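Long-range contacts in alkyl hydroperoxide reductase AhpD (Legionella pneumophila, PDB 5DIK), which probably reduces alkyl hydroperoxides, possibly in the antioxidative response, and carries a cysteine pair of the AhpD-like kind in an all-helical subunit: residues Phe13-Thr21 against Cys69-Ser77; Ser77-Arg87 against Ala112-Ser120. One frame throughout, in Å; residues are numbered along the deposited sequence.

Helix 70-82 packs against two partners along its length and so serves as a worked example of one helix shared between two interfaces. Contact 1 sets its first turns against helix 12-30; contact 2 sets its last turns, and the loop that follows them, against helix 102-120. The centres lie about 12 Å apart, and contact 2 takes up at S77, where contact 1 leaves off. Helices 12-30 and 102-120 also meet directly, the carboxylate of E118 probably accepting from the backbone N atoms of F13 and S14. The helix that starts at the C69-C72 disulfide is thereby tied to both ends of the chain.

Contact 1: residues Phe13-Thr21 against Cys69-Ser77; sequences FSHITKDIT and CPGCIGFHS
T17 stands over the middle of the F75 ring: its methyl CG2 lies 3.8 Å from the ring centroid and only 2° off the normal, a nearly ideal CH-pi contact. The torsion chi1 of 53° sets OG1 between the backbone N and the carbonyl carbon, turning the hydroxyl back toward its own helix and leaving the methyl for the ring. The rim of F75 is met by other groups. T21 OG1 lies in the ring plane, 3.4 Å from F75 CZ, while its proton goes to T17 O; that donor sits above the carbonyl plane, and T21 N reaches the same oxygen from the opposite face. I20 CG2 touches the edge at F75 CE2, 3.8 Å away, and I20 CD1 reaches down to G71 CA at 3.7 Å.

G71 and G74 present bare backbone here, which lets the two segments cross at -102°, their axes 8.9 Å apart at closest approach. At the far end P70 O lies 3.8 Å from F13 CE1, at the ring's edge, and G74 CA meets that ring obliquely; I16 CG2 lies over G71 CA. M107 of the second subunit packs on F75. Helix 12-30 thus packs nearly at right angles on the helix that begins at the CxxC motif, C69 and C72 joined as a disulfide, consistent with the redox-active cysteine pair of AhpD-like proteins.

Contact 2: residues Ser77-Arg87 against Ala112-Ser120; sequences SQTLVKLQATR and ALEAFEEFS
F116 fits as a knob into the hole formed by S77, L80, V81 and, at the start of helix 87-99, R87; S77 in turn enters the hole among A112, A115, F116 and F119. With CG anti to the backbone N (chi1 -173°), the F116 ring extends across to the other helix; V81 CG2 packs 3.8 Å from F116 CE1, and A85 O lies in the ring plane, 3.6 Å from F116 CZ. S77 OG, already bonded to I73 O, sits 3.2 Å from A115 CB. F13 of helix 12-30 closes over A115 and F119 from beyond.

These reciprocal knobs-into-holes join helix 70-82 to helix 102-120, segments 77-82 and 112-120 crossing at -50°, and a Schellman motif with Q84 as its C' residue ends helix 70-82 and swings the chain toward R87.

Packing is looser toward solvent, where Q78 lies across F119, its CB over the ring centre at 3.9 Å and its amide tilted from the ring plane. The margin beyond F116 is polar and faces the fourth subunit. There the extended R87 forms a salt bridge, NH1 and NH2 meeting the single oxygen E117 OE1 end-on, each 2.9 Å away, in the guanidinium plane and bent to 145°; NH1 uses the anti lone pair, NH2 comes nearly along the C-O axis. L113 CD1 lies over one guanidinium face. R87 NE pairs with E30 of the fourth subunit, and E117 OE2 with its K26.

Contact 1: residues Phe13-Thr21 against Cys69-Ser77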
loop_
_atom_site.group_PDB
_atom_site.type_symbol
_atom_site.label_atom_id
_atom_site.label_comp_id
_atom_site.label_asym_id
_atom_site.label_seq_id
_atom_site.Cartn_x
_atom_site.Cartn_y
_atom_site.Cartn_z
ATOM N N PHE A 13 21.709 7.736 -4.502
ATOM C CA PHE A 13 21.063 7.935 -3.194
ATOM C C PHE A 13 21.601 9.125 -2.419
ATOM O O PHE A 13 20.889 9.703 -1.586
ATOM C CB PHE A 13 21.120 6.652 -2.367
ATOM C CG PHE A 13 20.255 5.576 -2.929
ATOM C CD1 PHE A 13 18.884 5.552 -2.644
ATOM C CD2 PHE A 13 20.772 4.614 -3.773
ATOM C CE1 PHE A 13 18.063 4.579 -3.191
ATOM C CE2 PHE A 13 19.956 3.640 -4.325
ATOM C CZ PHE A 13 18.596 3.618 -4.022
ATOM N N SER A 14 22.850 9.515 -2.679
ATOM C CA SER A 14 23.338 10.762 -2.117
ATOM C C SER A 14 22.499 11.920 -2.654
ATOM O O SER A 14 22.096 12.791 -1.903
ATOM C CB SER A 14 24.836 10.987 -2.457
ATOM O OG SER A 14 25.243 12.260 -1.991
ATOM N N HIS A 15 22.232 11.904 -3.947
ATOM C CA HIS A 15 21.432 12.930 -4.596
ATOM C C HIS A 15 19.976 12.911 -4.074
ATOM O O HIS A 15 19.394 13.957 -3.772
ATOM C CB HIS A 15 21.561 12.750 -6.121
ATOM C CG HIS A 15 20.802 13.744 -6.943
ATOM N ND1 HIS A 15 19.579 13.456 -7.521
ATOM C CD2 HIS A 15 21.109 15.007 -7.326
ATOM C CE1 HIS A 15 19.156 14.508 -8.200
ATOM N NE2 HIS A 15 20.062 15.465 -8.094
ATOM N N ILE A 16 19.408 11.720 -3.928
ATOM C CA ILE A 16 18.011 11.611 -3.465
ATOM C C ILE A 16 17.899 12.180 -2.052
ATOM O O ILE A 16 17.035 13.010 -1.790
ATOM C CB ILE A 16 17.505 10.146 -3.531
ATOM C CG1 ILE A 16 17.302 9.728 -4.977
ATOM C CG2 ILE A 16 16.203 9.983 -2.747
ATOM C CD1 ILE A 16 17.081 8.248 -5.179
ATOM N N THR A 17 18.795 11.779 -1.154
ATOM C CA THR A 17 18.732 12.206 0.248
ATOM C C THR A 17 19.046 13.681 0.407
ATOM O O THR A 17 18.400 14.389 1.179
ATOM C CB THR A 17 19.662 11.373 1.155
ATOM O OG1 THR A 17 21.003 11.361 0.630
ATOM C CG2 THR A 17 19.144 9.940 1.244
ATOM N N LYS A 18 20.031 14.179 -0.338
ATOM C CA LYS A 18 20.333 15.620 -0.281
ATOM C C LYS A 18 19.162 16.481 -0.761
ATOM O O LYS A 18 18.874 17.497 -0.160
ATOM C CB LYS A 18 21.627 15.951 -1.068
ATOM C CG LYS A 18 22.870 15.497 -0.311
ATOM C CD LYS A 18 24.151 15.651 -1.127
ATOM C CE LYS A 18 24.657 17.081 -1.068
ATOM N NZ LYS A 18 25.947 17.245 -1.812
ATOM N N ASP A 19 18.520 16.081 -1.854
ATOM C CA ASP A 19 17.362 16.807 -2.375
ATOM C C ASP A 19 16.196 16.797 -1.383
ATOM O O ASP A 19 15.509 17.801 -1.233
ATOM C CB ASP A 19 16.939 16.269 -3.737
ATOM C CG ASP A 19 17.895 16.704 -4.856
ATOM O OD1 ASP A 19 18.824 17.504 -4.568
ATOM O OD2 ASP A 19 17.742 16.223 -5.999
ATOM N N ILE A 20 15.992 15.690 -0.682
ATOM C CA ILE A 20 14.949 15.659 0.347
ATOM C C ILE A 20 15.345 16.558 1.525
ATOM O O ILE A 20 14.530 17.330 2.037
ATOM C CB ILE A 20 14.658 14.217 0.798
ATOM C CG1 ILE A 20 13.951 13.461 -0.334
ATOM C CG2 ILE A 20 13.849 14.225 2.087
ATOM C CD1 ILE A 20 13.992 11.940 -0.218
ATOM N N THR A 21 16.599 16.477 1.948
ATOM C CA THR A 21 17.080 17.283 3.075
ATOM C C THR A 21 16.906 18.781 2.808
ATOM O O THR A 21 16.537 19.512 3.707
ATOM C CB THR A 21 18.549 16.942 3.416
ATOM O OG1 THR A 21 18.601 15.589 3.873
ATOM C CG2 THR A 21 19.127 17.872 4.519
ATOM N N CYS A 69 10.021 2.962 -0.735
ATOM C CA CYS A 69 10.296 4.358 -0.551
ATOM C C CYS A 69 11.814 4.635 -0.739
ATOM O O CYS A 69 12.593 4.405 0.156
ATOM C CB CYS A 69 9.853 4.791 0.833
ATOM S SG CYS A 69 9.996 6.584 0.985
ATOM N N PRO A 70 12.213 5.098 -1.936
ATOM C CA PRO A 70 13.673 5.307 -2.218
ATOM C C PRO A 70 14.329 6.276 -1.253
ATOM O O PRO A 70 15.447 6.029 -0.805
ATOM C CB PRO A 70 13.683 5.876 -3.644
ATOM C CG PRO A 70 12.458 5.327 -4.278
ATOM C CD PRO A 70 11.409 5.350 -3.152
ATOM N N GLY A 71 13.606 7.313 -0.855
ATOM C CA GLY A 71 14.087 8.232 0.153
ATOM C C GLY A 71 14.408 7.599 1.471
ATOM O O GLY A 71 15.510 7.802 2.016
ATOM N N CYS A 72 13.446 6.835 2.004
ATOM C CA CYS A 72 13.625 6.095 3.235
ATOM C C CYS A 72 14.771 5.107 3.101
ATOM O O CYS A 72 15.584 4.959 4.005
ATOM C CB CYS A 72 12.364 5.286 3.524
ATOM S SG CYS A 72 10.825 6.236 3.473
ATOM N N ILE A 73 14.839 4.453 1.946
ATOM C CA ILE A 73 15.917 3.460 1.719
ATOM C C ILE A 73 17.297 4.158 1.812
ATOM O O ILE A 73 18.222 3.657 2.476
ATOM C CB ILE A 73 15.729 2.715 0.381
ATOM C CG1 ILE A 73 14.570 1.726 0.521
ATOM C CG2 ILE A 73 16.989 1.924 -0.008
ATOM C CD1 ILE A 73 14.095 1.160 -0.806
ATOM N N GLY A 74 17.398 5.319 1.189
ATOM C CA GLY A 74 18.619 6.106 1.214
ATOM C C GLY A 74 19.029 6.527 2.611
ATOM O O GLY A 74 20.157 6.280 3.036
ATOM N N PHE A 75 18.109 7.148 3.343
ATOM C CA PHE A 75 18.414 7.589 4.687
ATOM C C PHE A 75 18.746 6.467 5.640
ATOM O O PHE A 75 19.712 6.584 6.405
ATOM C CB PHE A 75 17.300 8.463 5.292
ATOM C CG PHE A 75 17.261 9.867 4.741
ATOM C CD1 PHE A 75 18.272 10.790 5.043
ATOM C CD2 PHE A 75 16.198 10.297 3.956
ATOM C CE1 PHE A 75 18.247 12.092 4.526
ATOM C CE2 PHE A 75 16.168 11.593 3.433
ATOM C CZ PHE A 75 17.185 12.504 3.737
ATOM N N HIS A 76 17.942 5.391 5.638
ATOM C CA HIS A 76 18.204 4.293 6.550
ATOM C C HIS A 76 19.477 3.504 6.200
ATOM O O HIS A 76 20.141 3.010 7.108
ATOM C CB HIS A 76 16.966 3.400 6.700
ATOM C CG HIS A 76 15.826 4.133 7.329
ATOM N ND1 HIS A 76 15.929 4.727 8.573
ATOM C CD2 HIS A 76 14.609 4.463 6.857
ATOM C CE1 HIS A 76 14.806 5.361 8.857
ATOM N NE2 HIS A 76 13.979 5.203 7.841
ATOM N N SER A 77 19.827 3.433 4.913
ATOM C CA SER A 77 21.135 2.879 4.472
ATOM C C SER A 77 22.312 3.621 5.079
ATOM O O SER A 77 23.263 3.033 5.594
ATOM C CB SER A 77 21.267 2.999 2.955
ATOM O OG SER A 77 20.610 1.910 2.395
#

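Contact 2: residues Ser77-Arg87 against Ala112-Ser120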
loop_
_atom_site.group_PDB
_atom_site.type_symbol
_atom_site.label_atom_id
_atom_site.label_comp_id
_atom_site.label_asym_id
_atom_site.label_seq_id
_atom_site.Cartn_x
_atom_site.Cartn_y
_atom_site.Cartn_z
ATOM N N SER A 77 19.827 3.433 4.913
ATOM C CA SER A 77 21.135 2.879 4.472
ATOM C C SER A 77 22.312 3.621 5.079
ATOM O O SER A 77 23.263 3.033 5.594
ATOM C CB SER A 77 21.267 2.999 2.955
ATOM O OG SER A 77 20.610 1.910 2.395
ATOM N N GLN A 78 22.231 4.932 4.986
ATOM C CA GLN A 78 23.255 5.819 5.508
ATOM C C GLN A 78 23.429 5.642 7.017
ATOM O O GLN A 78 24.550 5.510 7.527
ATOM C CB GLN A 78 22.878 7.245 5.129
ATOM C CG GLN A 78 23.858 8.310 5.495
ATOM C CD GLN A 78 23.402 9.658 4.971
ATOM O OE1 GLN A 78 22.245 10.051 5.144
ATOM N NE2 GLN A 78 24.308 10.370 4.304
ATOM N N THR A 79 22.313 5.596 7.736
ATOM C CA THR A 79 22.350 5.345 9.165
ATOM C C THR A 79 22.922 3.940 9.491
ATOM O O THR A 79 23.667 3.789 10.447
ATOM C CB THR A 79 20.937 5.527 9.762
ATOM O OG1 THR A 79 20.493 6.844 9.461
ATOM C CG2 THR A 79 20.940 5.365 11.241
ATOM N N LEU A 80 22.545 2.912 8.728
ATOM C CA LEU A 80 23.063 1.563 8.983
ATOM C C LEU A 80 24.602 1.528 8.867
ATOM O O LEU A 80 25.276 0.881 9.669
ATOM C CB LEU A 80 22.479 0.550 8.030
ATOM C CG LEU A 80 21.047 0.103 8.315
ATOM C CD1 LEU A 80 20.630 -0.809 7.177
ATOM C CD2 LEU A 80 20.899 -0.605 9.640
ATOM N N VAL A 81 25.130 2.229 7.873
ATOM C CA VAL A 81 26.592 2.346 7.740
ATOM C C VAL A 81 27.177 3.043 8.971
ATOM O O VAL A 81 28.125 2.550 9.594
ATOM C CB VAL A 81 26.971 3.089 6.467
ATOM C CG1 VAL A 81 28.468 3.424 6.450
ATOM C CG2 VAL A 81 26.586 2.246 5.269
ATOM N N LYS A 82 26.574 4.153 9.368
ATOM C CA LYS A 82 26.991 4.837 10.594
ATOM C C LYS A 82 26.948 3.955 11.843
ATOM O O LYS A 82 27.824 4.046 12.694
ATOM C CB LYS A 82 26.152 6.089 10.813
ATOM C CG LYS A 82 26.658 6.958 11.948
ATOM C CD LYS A 82 25.745 8.145 12.184
ATOM C CE LYS A 82 26.281 9.002 13.322
ATOM N NZ LYS A 82 25.476 10.245 13.483
ATOM N N LEU A 83 25.934 3.099 11.959
ATOM C CA LEU A 83 25.794 2.212 13.113
ATOM C C LEU A 83 26.582 0.897 12.975
ATOM O O LEU A 83 26.407 0.003 13.776
ATOM C CB LEU A 83 24.317 1.908 13.363
ATOM C CG LEU A 83 23.476 3.092 13.825
ATOM C CD1 LEU A 83 22.007 2.717 13.888
ATOM C CD2 LEU A 83 23.954 3.591 15.178
ATOM N N GLN A 84 27.414 0.799 11.942
ATOM C CA GLN A 84 28.268 -0.351 11.677
ATOM C C GLN A 84 27.518 -1.681 11.506
ATOM O O GLN A 84 28.000 -2.752 11.878
ATOM C CB GLN A 84 29.384 -0.446 12.750
ATOM C CG GLN A 84 30.198 0.836 12.874
ATOM C CD GLN A 84 31.236 0.759 13.982
ATOM O OE1 GLN A 84 31.453 -0.292 14.584
ATOM N NE2 GLN A 84 31.866 1.874 14.266
ATOM N N ALA A 85 26.353 -1.614 10.881
ATOM C CA ALA A 85 25.672 -2.829 10.447
ATOM C C ALA A 85 26.522 -3.529 9.398
ATOM O O ALA A 85 27.129 -2.879 8.558
ATOM C CB ALA A 85 24.303 -2.480 9.853
ATOM N N THR A 86 26.551 -4.847 9.426
ATOM C CA THR A 86 27.287 -5.594 8.409
ATOM C C THR A 86 26.400 -5.827 7.186
ATOM O O THR A 86 25.159 -5.774 7.241
ATOM C CB THR A 86 27.784 -6.948 8.933
ATOM O OG1 THR A 86 26.656 -7.800 9.186
ATOM C CG2 THR A 86 28.600 -6.770 10.222
ATOM N N ARG A 87 27.072 -6.075 6.080
ATOM C CA ARG A 87 26.430 -6.481 4.847
ATOM C C ARG A 87 25.502 -7.688 5.055
ATOM O O ARG A 87 24.379 -7.713 4.545
ATOM C CB ARG A 87 27.542 -6.823 3.839
ATOM C CG ARG A 87 27.041 -7.037 2.440
ATOM C CD ARG A 87 28.198 -7.458 1.560
ATOM N NE ARG A 87 27.743 -7.679 0.209
ATOM C CZ ARG A 87 27.630 -6.742 -0.705
ATOM N NH1 ARG A 87 27.963 -5.482 -0.442
ATOM N NH2 ARG A 87 27.224 -7.075 -1.917
ATOM N N ALA A 112 18.043 -1.194 -1.990
ATOM C CA ALA A 112 18.672 -1.073 -0.685
ATOM C C ALA A 112 20.178 -1.495 -0.696
ATOM O O ALA A 112 21.002 -0.906 -0.012
ATOM C CB ALA A 112 17.923 -1.888 0.345
ATOM N N LEU A 113 20.488 -2.562 -1.412
ATOM C CA LEU A 113 21.874 -3.039 -1.468
ATOM C C LEU A 113 22.719 -1.980 -2.195
ATOM O O LEU A 113 23.807 -1.660 -1.749
ATOM C CB LEU A 113 21.969 -4.365 -2.188
ATOM C CG LEU A 113 23.391 -4.946 -2.240
ATOM C CD1 LEU A 113 23.962 -5.134 -0.843
ATOM C CD2 LEU A 113 23.394 -6.256 -2.984
ATOM N N GLU A 114 22.198 -1.429 -3.283
ATOM C CA GLU A 114 22.873 -0.343 -4.002
ATOM C C GLU A 114 23.153 0.851 -3.092
ATOM O O GLU A 114 24.277 1.359 -3.071
ATOM C CB GLU A 114 22.073 0.097 -5.238
ATOM C CG GLU A 114 22.715 1.225 -6.038
ATOM C CD GLU A 114 21.826 1.743 -7.161
ATOM O OE1 GLU A 114 20.987 0.986 -7.677
ATOM O OE2 GLU A 114 21.974 2.919 -7.545
ATOM N N ALA A 115 22.157 1.266 -2.305
ATOM C CA ALA A 115 22.313 2.366 -1.357
ATOM C C ALA A 115 23.351 2.090 -0.278
ATOM O O ALA A 115 24.203 2.939 0.002
ATOM C CB ALA A 115 20.971 2.730 -0.702
ATOM N N PHE A 116 23.280 0.912 0.322
ATOM C CA PHE A 116 24.238 0.507 1.323
ATOM C C PHE A 116 25.670 0.520 0.777
ATOM O O PHE A 116 26.581 0.993 1.450
ATOM C CB PHE A 116 23.883 -0.888 1.847
ATOM C CG PHE A 116 24.714 -1.336 3.001
ATOM C CD1 PHE A 116 24.456 -0.877 4.285
ATOM C CD2 PHE A 116 25.751 -2.244 2.806
ATOM C CE1 PHE A 116 25.211 -1.313 5.358
ATOM C CE2 PHE A 116 26.539 -2.660 3.876
ATOM C CZ PHE A 116 26.263 -2.205 5.150
ATOM N N GLU A 117 25.848 0.020 -0.436
ATOM C CA GLU A 117 27.175 0.000 -1.060
ATOM C C GLU A 117 27.650 1.418 -1.348
ATOM O O GLU A 117 28.828 1.730 -1.127
ATOM C CB GLU A 117 27.181 -0.846 -2.339
ATOM C CG GLU A 117 27.100 -2.347 -2.074
ATOM C CD GLU A 117 27.370 -3.222 -3.303
ATOM O OE1 GLU A 117 27.505 -4.445 -3.119
ATOM O OE2 GLU A 117 27.419 -2.708 -4.449
ATOM N N GLU A 118 26.748 2.274 -1.846
ATOM C CA GLU A 118 27.053 3.690 -2.093
ATOM C C GLU A 118 27.518 4.424 -0.842
ATOM O O GLU A 118 28.531 5.134 -0.877
ATOM C CB GLU A 118 25.855 4.417 -2.711
ATOM C CG GLU A 118 26.098 5.906 -2.902
ATOM C CD GLU A 118 24.949 6.657 -3.528
ATOM O OE1 GLU A 118 24.047 6.034 -4.182
ATOM O OE2 GLU A 118 24.948 7.898 -3.377
ATOM N N PHE A 119 26.832 4.246 0.286
ATOM C CA PHE A 119 27.236 4.952 1.497
ATOM C C PHE A 119 28.376 4.277 2.249
ATOM O O PHE A 119 28.920 4.861 3.175
ATOM C CB PHE A 119 26.041 5.145 2.443
ATOM C CG PHE A 119 25.032 6.118 1.919
ATOM C CD1 PHE A 119 25.363 7.453 1.768
ATOM C CD2 PHE A 119 23.768 5.691 1.558
ATOM C CE1 PHE A 119 24.445 8.359 1.274
ATOM C CE2 PHE A 119 22.833 6.587 1.073
ATOM C CZ PHE A 119 23.165 7.924 0.933
ATOM N N SER A 120 28.696 3.042 1.881
ATOM C CA SER A 120 29.840 2.298 2.440
ATOM C C SER A 120 31.161 2.760 1.789
ATOM O O SER A 120 32.216 2.511 2.334
ATOM C CB SER A 120 29.665 0.798 2.252
ATOM O OG SER A 120 28.588 0.301 3.045
#